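Local coordinates for protein fusolin (Unidentified entomopoxvirus, PDB 4OW5) that probably binds chitin through a lytic polysaccharide monooxygenase-like domain, crystallises in vivo as viral spindles and enhances the virulence of the virus, at residues D31-K44 and D107-P119. Numbering follows the deposited sequence.
Sequences DPMCRAAYQNVYNK and DKTGMDVSGSWTP. With EDO (1,2-ethanediol), chain H; EDO (1,2-ethanediol), chain E.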
loop_
_atom_site.group_PDB
_atom_site.type_symbol
_atom_site.label_atom_id
_atom_site.label_comp_id
_atom_site.label_asym_id
_atom_site.label_seq_id
_atom_site.Cartn_x
_atom_site.Cartn_y
_atom_site.Cartn_z
ATOM N N ASP A 31 -19.559 -6.526 1.446
ATOM C CA ASP A 31 -18.313 -6.082 0.822
ATOM C C ASP A 31 -18.669 -5.135 -0.351
ATOM O O ASP A 31 -19.522 -5.486 -1.162
ATOM C CB ASP A 31 -17.467 -7.262 0.359
ATOM C CG ASP A 31 -16.171 -6.823 -0.272
ATOM O OD1 ASP A 31 -15.213 -6.564 0.476
ATOM O OD2 ASP A 31 -16.149 -6.629 -1.505
ATOM N N PRO A 32 -18.137 -3.895 -0.379
ATOM C CA PRO A 32 -18.528 -2.957 -1.450
ATOM C C PRO A 32 -18.251 -3.460 -2.870
ATOM O O PRO A 32 -19.008 -3.135 -3.774
ATOM C CB PRO A 32 -17.694 -1.706 -1.165
ATOM C CG PRO A 32 -17.222 -1.840 0.226
ATOM C CD PRO A 32 -17.206 -3.274 0.586
ATOM N N MET A 33 -17.154 -4.211 -3.085
ATOM C CA MET A 33 -16.836 -4.672 -4.426
ATOM C C MET A 33 -17.690 -5.860 -4.800
ATOM O O MET A 33 -18.166 -5.864 -5.922
ATOM C CB MET A 33 -15.340 -4.937 -4.597
ATOM C CG MET A 33 -14.502 -3.678 -4.560
ATOM S SD MET A 33 -15.055 -2.361 -5.682
ATOM C CE MET A 33 -14.893 -3.161 -7.221
ATOM N N CYS A 34 -17.992 -6.809 -3.891
ATOM C CA CYS A 34 -18.965 -7.852 -4.209
ATOM C C CYS A 34 -20.336 -7.203 -4.493
ATOM O O CYS A 34 -21.024 -7.597 -5.432
ATOM C CB CYS A 34 -19.068 -8.890 -3.099
ATOM S SG CYS A 34 -17.512 -9.761 -2.775
ATOM N N ARG A 35 -20.713 -6.199 -3.713
ATOM C CA ARG A 35 -21.990 -5.520 -3.936
ATOM C C ARG A 35 -22.009 -4.830 -5.304
ATOM O O ARG A 35 -23.003 -4.948 -6.008
ATOM C CB ARG A 35 -22.288 -4.517 -2.815
ATOM C CG ARG A 35 -23.644 -3.838 -2.975
ATOM C CD ARG A 35 -24.114 -3.110 -1.730
ATOM N NE ARG A 35 -23.263 -1.972 -1.392
ATOM C CZ ARG A 35 -22.334 -1.929 -0.432
ATOM N NH1 ARG A 35 -22.107 -2.985 0.339
ATOM N NH2 ARG A 35 -21.629 -0.829 -0.237
ATOM N N ALA A 36 -20.942 -4.092 -5.660
ATOM C CA ALA A 36 -20.831 -3.416 -6.966
ATOM C C ALA A 36 -20.877 -4.408 -8.121
ATOM O O ALA A 36 -21.491 -4.102 -9.127
ATOM C CB ALA A 36 -19.528 -2.629 -7.049
ATOM N N ALA A 37 -20.195 -5.551 -8.000
ATOM C CA ALA A 37 -20.193 -6.600 -9.051
ATOM C C ALA A 37 -21.618 -7.090 -9.280
ATOM O O ALA A 37 -22.084 -7.152 -10.415
ATOM C CB ALA A 37 -19.290 -7.758 -8.630
ATOM N N TYR A 38 -22.330 -7.393 -8.171
ATOM C CA TYR A 38 -23.714 -7.841 -8.212
ATOM C C TYR A 38 -24.602 -6.789 -8.913
ATOM O O TYR A 38 -25.324 -7.095 -9.867
ATOM C CB TYR A 38 -24.222 -8.110 -6.788
ATOM C CG TYR A 38 -25.635 -8.648 -6.729
ATOM C CD1 TYR A 38 -26.730 -7.815 -6.941
ATOM C CD2 TYR A 38 -25.878 -9.990 -6.460
ATOM C CE1 TYR A 38 -28.034 -8.308 -6.871
ATOM C CE2 TYR A 38 -27.166 -10.492 -6.399
ATOM C CZ TYR A 38 -28.246 -9.637 -6.556
ATOM O OH TYR A 38 -29.501 -10.154 -6.491
ATOM N N GLN A 39 -24.518 -5.574 -8.435
ATOM C CA GLN A 39 -25.337 -4.462 -8.932
ATOM C C GLN A 39 -25.023 -4.078 -10.369
ATOM O O GLN A 39 -25.937 -3.658 -11.083
ATOM C CB GLN A 39 -25.254 -3.264 -7.993
ATOM C CG GLN A 39 -26.008 -3.615 -6.696
ATOM C CD GLN A 39 -25.990 -2.583 -5.600
ATOM O OE1 GLN A 39 -25.312 -1.560 -5.669
ATOM N NE2 GLN A 39 -26.782 -2.824 -4.567
ATOM N N ASN A 40 -23.809 -4.302 -10.847
ATOM C CA ASN A 40 -23.531 -4.017 -12.239
ATOM C C ASN A 40 -24.328 -4.963 -13.135
ATOM O O ASN A 40 -24.939 -4.527 -14.117
ATOM C CB ASN A 40 -22.032 -4.139 -12.574
ATOM C CG ASN A 40 -21.397 -2.817 -12.909
ATOM O OD1 ASN A 40 -21.788 -1.772 -12.394
ATOM N ND2 ASN A 40 -20.500 -2.800 -13.865
ATOM N N VAL A 41 -24.349 -6.241 -12.783
ATOM C CA VAL A 41 -25.087 -7.226 -13.586
ATOM C C VAL A 41 -26.588 -6.975 -13.440
ATOM O O VAL A 41 -27.294 -6.963 -14.438
ATOM C CB VAL A 41 -24.702 -8.654 -13.212
ATOM C CG1 VAL A 41 -25.610 -9.652 -13.934
ATOM C CG2 VAL A 41 -23.232 -8.902 -13.554
ATOM N N TYR A 42 -27.065 -6.778 -12.223
ATOM C CA TYR A 42 -28.464 -6.451 -11.960
ATOM C C TYR A 42 -28.892 -5.200 -12.791
ATOM O O TYR A 42 -29.872 -5.256 -13.536
ATOM C CB TYR A 42 -28.638 -6.195 -10.456
ATOM C CG TYR A 42 -30.045 -5.867 -10.002
ATOM C CD1 TYR A 42 -30.419 -4.563 -9.729
ATOM C CD2 TYR A 42 -30.956 -6.874 -9.722
ATOM C CE1 TYR A 42 -31.703 -4.252 -9.285
ATOM C CE2 TYR A 42 -32.255 -6.581 -9.285
ATOM C CZ TYR A 42 -32.626 -5.264 -9.079
ATOM O OH TYR A 42 -33.892 -4.978 -8.637
ATOM N N ASN A 43 -28.110 -4.130 -12.726
ATOM C CA ASN A 43 -28.451 -2.905 -13.481
ATOM C C ASN A 43 -28.321 -3.095 -15.001
ATOM O O ASN A 43 -29.123 -2.509 -15.723
ATOM C CB ASN A 43 -27.621 -1.716 -13.019
ATOM C CG ASN A 43 -27.945 -1.284 -11.620
ATOM O OD1 ASN A 43 -29.010 -1.559 -11.106
ATOM N ND2 ASN A 43 -27.007 -0.674 -10.939
ATOM N N LYS A 44 -27.394 -3.937 -15.488
ATOM C CA LYS A 44 -27.229 -4.222 -16.924
ATOM C C LYS A 44 -28.491 -4.883 -17.505
ATOM O O LYS A 44 -28.975 -4.483 -18.569
ATOM C CB LYS A 44 -26.015 -5.108 -17.161
ATOM C CG LYS A 44 -25.646 -5.321 -18.638
ATOM C CD LYS A 44 -24.391 -6.215 -18.661
ATOM C CE LYS A 44 -23.921 -6.605 -20.034
ATOM N NZ LYS A 44 -22.611 -7.301 -19.953
ATOM N N ASP A 107 -23.798 -14.231 -17.477
ATOM C CA ASP A 107 -23.027 -12.990 -17.422
ATOM C C ASP A 107 -22.338 -12.905 -16.051
ATOM O O ASP A 107 -23.012 -12.789 -15.027
ATOM C CB ASP A 107 -23.904 -11.772 -17.675
ATOM C CG ASP A 107 -23.121 -10.470 -17.776
ATOM O OD1 ASP A 107 -22.061 -10.352 -17.111
ATOM O OD2 ASP A 107 -23.562 -9.575 -18.509
ATOM N N LYS A 108 -21.001 -12.975 -16.039
ATOM C CA LYS A 108 -20.225 -12.890 -14.796
ATOM C C LYS A 108 -19.319 -11.664 -14.816
ATOM O O LYS A 108 -18.432 -11.546 -13.968
ATOM C CB LYS A 108 -19.410 -14.162 -14.572
ATOM C CG LYS A 108 -20.305 -15.402 -14.367
ATOM C CD LYS A 108 -19.509 -16.640 -14.518
ATOM C CE LYS A 108 -20.279 -17.905 -14.250
ATOM N NZ LYS A 108 -20.257 -18.753 -15.466
ATOM N N THR A 109 -19.588 -10.719 -15.718
ATOM C CA THR A 109 -18.782 -9.514 -15.948
ATOM C C THR A 109 -18.714 -8.542 -14.799
ATOM O O THR A 109 -17.786 -7.736 -14.795
ATOM C CB THR A 109 -19.189 -8.756 -17.196
ATOM O OG1 THR A 109 -20.541 -8.334 -17.074
ATOM C CG2 THR A 109 -18.984 -9.564 -18.433
ATOM N N GLY A 110 -19.581 -8.653 -13.792
ATOM C CA GLY A 110 -19.466 -7.825 -12.599
ATOM C C GLY A 110 -18.152 -8.089 -11.888
ATOM O O GLY A 110 -17.560 -7.185 -11.308
ATOM N N MET A 111 -17.616 -9.319 -12.019
ATOM C CA MET A 111 -16.355 -9.691 -11.378
ATOM C C MET A 111 -15.143 -9.036 -12.040
ATOM O O MET A 111 -14.062 -9.098 -11.458
ATOM C CB MET A 111 -16.209 -11.228 -11.330
ATOM C CG MET A 111 -17.273 -11.898 -10.420
ATOM S SD MET A 111 -17.121 -11.353 -8.682
ATOM C CE MET A 111 -18.706 -11.885 -8.000
ATOM N N ASP A 112 -15.303 -8.343 -13.181
ATOM C CA ASP A 112 -14.182 -7.667 -13.854
ATOM C C ASP A 112 -14.205 -6.147 -13.656
ATOM O O ASP A 112 -13.363 -5.460 -14.235
ATOM C CB ASP A 112 -14.161 -8.008 -15.340
ATOM C CG ASP A 112 -13.500 -9.333 -15.569
ATOM O OD1 ASP A 112 -12.225 -9.409 -15.433
ATOM O OD2 ASP A 112 -14.213 -10.290 -15.873
ATOM N N VAL A 113 -15.101 -5.608 -12.808
ATOM C CA VAL A 113 -15.044 -4.193 -12.535
ATOM C C VAL A 113 -13.760 -3.929 -11.715
ATOM O O VAL A 113 -13.278 -4.810 -11.026
ATOM C CB VAL A 113 -16.299 -3.627 -11.824
ATOM C CG1 VAL A 113 -17.573 -3.864 -12.629
ATOM C CG2 VAL A 113 -16.421 -4.149 -10.415
ATOM N N SER A 114 -13.246 -2.721 -11.780
ATOM C CA SER A 114 -12.067 -2.326 -11.040
ATOM C C SER A 114 -12.496 -1.585 -9.769
ATOM O O SER A 114 -13.610 -1.074 -9.682
ATOM C CB SER A 114 -11.140 -1.480 -11.915
ATOM O OG SER A 114 -11.787 -0.350 -12.453
ATOM N N GLY A 115 -11.639 -1.632 -8.781
ATOM C CA GLY A 115 -11.875 -1.049 -7.477
ATOM C C GLY A 115 -11.138 -1.738 -6.356
ATOM O O GLY A 115 -10.212 -2.531 -6.601
ATOM N N SER A 116 -11.600 -1.474 -5.113
ATOM C CA SER A 116 -10.946 -1.898 -3.875
ATOM C C SER A 116 -11.281 -3.343 -3.488
ATOM O O SER A 116 -11.766 -3.590 -2.379
ATOM C CB SER A 116 -11.329 -0.946 -2.743
ATOM O OG SER A 116 -12.735 -0.799 -2.618
ATOM N N TRP A 117 -10.984 -4.311 -4.382
ATOM C CA TRP A 117 -11.267 -5.724 -4.121
ATOM C C TRP A 117 -10.555 -6.161 -2.855
ATOM O O TRP A 117 -9.420 -5.754 -2.662
ATOM C CB TRP A 117 -10.851 -6.609 -5.297
ATOM C CG TRP A 117 -11.752 -6.457 -6.484
ATOM C CD1 TRP A 117 -11.551 -5.680 -7.589
ATOM C CD2 TRP A 117 -13.042 -7.042 -6.637
ATOM N NE1 TRP A 117 -12.586 -5.859 -8.479
ATOM C CE2 TRP A 117 -13.558 -6.606 -7.876
ATOM C CE3 TRP A 117 -13.810 -7.920 -5.852
ATOM C CZ2 TRP A 117 -14.795 -7.013 -8.343
ATOM C CZ3 TRP A 117 -15.045 -8.321 -6.322
ATOM C CH2 TRP A 117 -15.516 -7.884 -7.553
ATOM N N THR A 118 -11.225 -6.928 -1.975
ATOM C CA THR A 118 -10.637 -7.328 -0.703
ATOM C C THR A 118 -9.601 -8.412 -0.966
ATOM O O THR A 118 -9.960 -9.470 -1.494
ATOM C CB THR A 118 -11.681 -7.805 0.300
ATOM O OG1 THR A 118 -12.611 -6.759 0.515
ATOM C CG2 THR A 118 -11.052 -8.237 1.661
ATOM N N PRO A 119 -8.335 -8.192 -0.562
ATOM C CA PRO A 119 -7.328 -9.219 -0.795
ATOM C C PRO A 119 -7.081 -10.116 0.375
ATOM O O PRO A 119 -7.364 -9.775 1.508
ATOM C CB PRO A 119 -6.082 -8.379 -1.046
ATOM C CG PRO A 119 -6.241 -7.239 -0.018
ATOM C CD PRO A 119 -7.732 -6.968 0.012
HETATM C C1 EDO H . -10.490 -7.616 -13.397
HETATM O O1 EDO H . -10.546 -7.359 -14.758
HETATM C C2 EDO H . -10.740 -6.362 -12.551
HETATM O O2 EDO H . -10.027 -6.597 -11.360
HETATM C C1 EDO E . -29.165 -1.300 -7.681
HETATM O O1 EDO E . -30.089 -0.928 -8.692
HETATM C C2 EDO E . -28.331 -0.087 -7.259
HETATM O O2 EDO E . -27.450 0.323 -8.305
HETATM O O HOH W 1 -13.990 -7.950 -2.283
HETATM O O HOH W 2 -14.237 -4.351 -1.213
HETATM O O HOH W 3 -19.676 -5.285 -15.071
HETATM O O HOH W 4 -20.144 -5.562 -18.654
#
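The side chain of M33 is the main bump of the contact, folded into a hollow made by V113 to W117. Its CB sits 3.7 Å from the centroid of the W117 six-membered ring, a CH-pi contact over the face. Bends at chi2 (-51°) and chi3 (-61°) fold the chain back, setting SD farther off above the five-membered ring; CE plugs the end of the hollow, between V113 CG2 and the CA of G115, which has no side chain. The indole is held by its NE1, which donates in the ring plane to V113 O (2.8 Å).

One helical turn on, A37 CB presses on the carbonyl O of G110 (3.2 Å) and meets the W117 edge at CH2. G110 is the matching hollow: with no side chain, its CA comes within 3.8 Å of A37 CA, and V41 CG2 nestles against its N.

Polar clasps close both ends. T118 OG1 donates to D31 OD1 (2.6 Å), while D31 OD2 N-caps the helix at C34 N. The extended K44 brings NZ to D107 OD2 in a salt bridge (2.9 Å); D107 OD1 takes T109 N in an Asx turn. N40 turns its amide to D243 and I245 of the second subunit. The contact packs helix on loop within the helical region, between strands 2-6 and 120-123, that LPMO_10 domains carry beside their fibronectin type III-like beta-sandwich.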